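Local atomic coordinates of alanine racemase (Enterococcus faecalis, PDB entry 3E6E), a protein that belongs to the alanine racemase family, pairing a TIM-barrel N-terminal domain with a mostly beta-stranded C-terminal domain. Residues A[334-338]-A[339-343]. The protein carries 1 engineered substitution. Residues are numbered along the deposited sequence; the frame is centred on the assembly and turned at random.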
ATOM      1  N   VAL A 334     -13.849   0.757   9.262  1.00 16.59           N
ATOM      2  CA  VAL A 334     -14.554  -0.125   8.340  1.00 16.42           C
ATOM      3  C   VAL A 334     -15.285  -1.188   9.153  1.00 16.75           C
ATOM      4  O   VAL A 334     -14.661  -1.997   9.829  1.00 17.98           O
ATOM      5  CB  VAL A 334     -13.565  -0.796   7.355  1.00 16.95           C
ATOM      6  CG1 VAL A 334     -14.307  -1.744   6.437  1.00 16.22           C
ATOM      7  CG2 VAL A 334     -12.845   0.264   6.546  1.00 13.91           C
ATOM      8  N   GLY A 335     -16.609  -1.179   9.096  1.00 16.95           N
ATOM      9  CA  GLY A 335     -17.371  -2.141   9.861  1.00 17.94           C
ATOM     10  C   GLY A 335     -18.599  -1.485  10.462  1.00 19.87           C
ATOM     11  O   GLY A 335     -19.083  -0.487   9.930  1.00 19.76           O
ATOM     12  N   LYS A 336     -19.101  -2.039  11.565  1.00 21.46           N
ATOM     13  CA  LYS A 336     -20.287  -1.515  12.232  1.00 22.57           C
ATOM     14  C   LYS A 336     -19.985  -0.994  13.631  1.00 23.42           C
ATOM     15  O   LYS A 336     -18.971  -1.334  14.233  1.00 24.65           O
ATOM     16  CB  LYS A 336     -21.360  -2.600  12.331  1.00 22.61           C
ATOM     17  CG  LYS A 336     -21.659  -3.283  11.011  1.00 27.52           C
ATOM     18  CD  LYS A 336     -22.931  -4.131  11.060  1.00 30.03           C
ATOM     19  CE  LYS A 336     -24.177  -3.278  11.306  1.00 32.20           C
ATOM     20  NZ  LYS A 336     -25.431  -4.103  11.348  1.00 32.69           N
ATOM     21  N   ASP A 337     -20.878  -0.155  14.132  1.00 24.11           N
ATOM     22  CA  ASP A 337     -20.755   0.427  15.462  1.00 25.94           C
ATOM     23  C   ASP A 337     -22.116   1.044  15.705  1.00 25.75           C
ATOM     24  O   ASP A 337     -22.494   2.024  15.051  1.00 25.40           O
ATOM     25  CB  ASP A 337     -19.666   1.507  15.497  1.00 27.82           C
ATOM     26  CG  ASP A 337     -19.250   1.895  16.924  1.00 29.34           C
ATOM     27  OD1 ASP A 337     -18.458   2.856  17.067  1.00 27.97           O
ATOM     28  OD2 ASP A 337     -19.702   1.242  17.896  1.00 29.91           O
ATOM     29  N   GLY A 338     -22.855   0.466  16.640  1.00 24.65           N
ATOM     30  CA  GLY A 338     -24.183   0.965  16.897  1.00 26.19           C
ATOM     31  C   GLY A 338     -24.962   0.599  15.649  1.00 27.52           C
ATOM     32  O   GLY A 338     -24.861  -0.540  15.178  1.00 27.97           O
ATOM     33  N   ASN A 339     -25.718   1.544  15.095  1.00 26.70           N
ATOM     34  CA  ASN A 339     -26.481   1.265  13.889  1.00 26.07           C
ATOM     35  C   ASN A 339     -25.813   1.802  12.627  1.00 25.06           C
ATOM     36  O   ASN A 339     -26.343   1.633  11.533  1.00 25.18           O
ATOM     37  CB  ASN A 339     -27.884   1.843  14.004  1.00 26.90           C
ATOM     38  CG  ASN A 339     -28.615   1.333  15.214  1.00 28.20           C
ATOM     39  OD1 ASN A 339     -28.662   0.125  15.467  1.00 29.43           O
ATOM     40  ND2 ASN A 339     -29.209   2.248  15.971  1.00 28.90           N
ATOM     41  N   GLU A 340     -24.659   2.450  12.782  1.00 24.12           N
ATOM     42  CA  GLU A 340     -23.916   3.007  11.654  1.00 24.39           C
ATOM     43  C   GLU A 340     -23.016   1.960  11.017  1.00 24.37           C
ATOM     44  O   GLU A 340     -22.560   1.026  11.685  1.00 26.12           O
ATOM     45  CB  GLU A 340     -23.054   4.184  12.110  1.00 25.73           C
ATOM     46  CG  GLU A 340     -23.860   5.326  12.684  1.00 30.66           C
ATOM     47  CD  GLU A 340     -24.862   5.886  11.690  1.00 33.38           C
ATOM     48  OE1 GLU A 340     -25.830   6.555  12.118  1.00 34.00           O
ATOM     49  OE2 GLU A 340     -24.671   5.664  10.476  1.00 35.89           O
ATOM     50  N   GLU A 341     -22.752   2.119   9.725  1.00 22.76           N
ATOM     51  CA  GLU A 341     -21.900   1.180   8.999  1.00 21.56           C
ATOM     52  C   GLU A 341     -20.968   1.849   8.002  1.00 20.52           C
ATOM     53  O   GLU A 341     -21.384   2.673   7.188  1.00 19.47           O
ATOM     54  CB  GLU A 341     -22.743   0.156   8.218  1.00 22.66           C
ATOM     55  CG  GLU A 341     -22.775  -1.265   8.788  1.00 25.50           C
ATOM     56  CD  GLU A 341     -22.365  -2.352   7.775  1.00 26.34           C
ATOM     57  OE1 GLU A 341     -21.159  -2.681   7.702  1.00 26.96           O
ATOM     58  OE2 GLU A 341     -23.248  -2.874   7.052  1.00 24.36           O
ATOM     59  N   ASN A 342     -19.695   1.491   8.082  1.00 18.98           N
ATOM     60  CA  ASN A 342     -18.730   1.977   7.125  1.00 16.82           C
ATOM     61  C   ASN A 342     -18.319   0.714   6.400  1.00 16.40           C
ATOM     62  O   ASN A 342     -17.896  -0.267   7.016  1.00 15.01           O
ATOM     63  CB  ASN A 342     -17.544   2.643   7.801  1.00 17.20           C
ATOM     64  CG  ASN A 342     -17.680   4.136   7.821  1.00 17.40           C
ATOM     65  OD1 ASN A 342     -18.570   4.675   7.175  1.00 20.53           O
ATOM     66  ND2 ASN A 342     -16.802   4.818   8.540  1.00 17.09           N
ATOM     67  N   THR A 343     -18.508   0.736   5.086  1.00 15.46           N
ATOM     68  CA  THR A 343     -18.213  -0.407   4.232  1.00 14.24           C
ATOM     69  C   THR A 343     -17.064  -0.074   3.312  1.00 15.29           C
ATOM     70  O   THR A 343     -16.782   1.089   3.058  1.00 17.60           O
ATOM     71  CB  THR A 343     -19.397  -0.723   3.347  1.00 12.12           C
ATOM     72  OG1 THR A 343     -19.480   0.277   2.317  1.00 12.41           O
ATOM     73  CG2 THR A 343     -20.680  -0.712   4.152  1.00  7.78           C
TER
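Lys336 and Glu341 face each other across a beta hairpin with a two-residue turn, a non-hydrogen-bonded antiparallel pair whose CA atoms lie 4.5 Å apart. CB of Lys336 lies out beyond the carbonyl oxygen of Glu340, near CG of Glu341. With CG anti to its carbonyl carbon (chi1 -51°), the lysine chain next meets the glutamate stem, Lys336 CG lying 3.2 Å from Glu341 CG and also near Glu341 OE1. Lys336 CD crosses obliquely past CG and CD of Glu341, and the bend at chi3 (64°) brings Lys336 CE back to 3.5 Å from Glu341 CG. The aliphatic parts thus carry this contact; at 5.0 Å NZ of Lys336 and OE2 of Glu341 make no salt bridge, although their opposite charges may still attract weakly.

Backbone bonds flank this pair. Gly335 N donates to Asn342 O at 2.6 Å and Asn342 N returns a bond to Gly335 O at 2.8 Å. Nearer the tip, Asp337 N to Glu340 O and Glu340 N to Asp337 O both measure 3.2 Å. The second of these closes a type II' turn from Asp337 to Glu340. Gly338, at its first corner, has a positive phi (69°), which suits a residue without a side chain.

The CB atoms of Asp337, Glu340 and Asn342 point to the face opposite that pair. Asp337 OD1 accepts from Gly303 N, Glu340 OE2 forms a salt bridge with Arg305, and Asn342 ND2 donates to Thr298 O. The hairpin is therefore laid against strands 298-301 and 304-309 of the C-terminal domain's mixed sheet, with Asp337 and Glu340 touching Leu300. It enters from strand 330-332 through the corner at Val334 and Gly335, and leaves at Thr343, whose hydroxyl N-caps helix 344-351 through Met346 N.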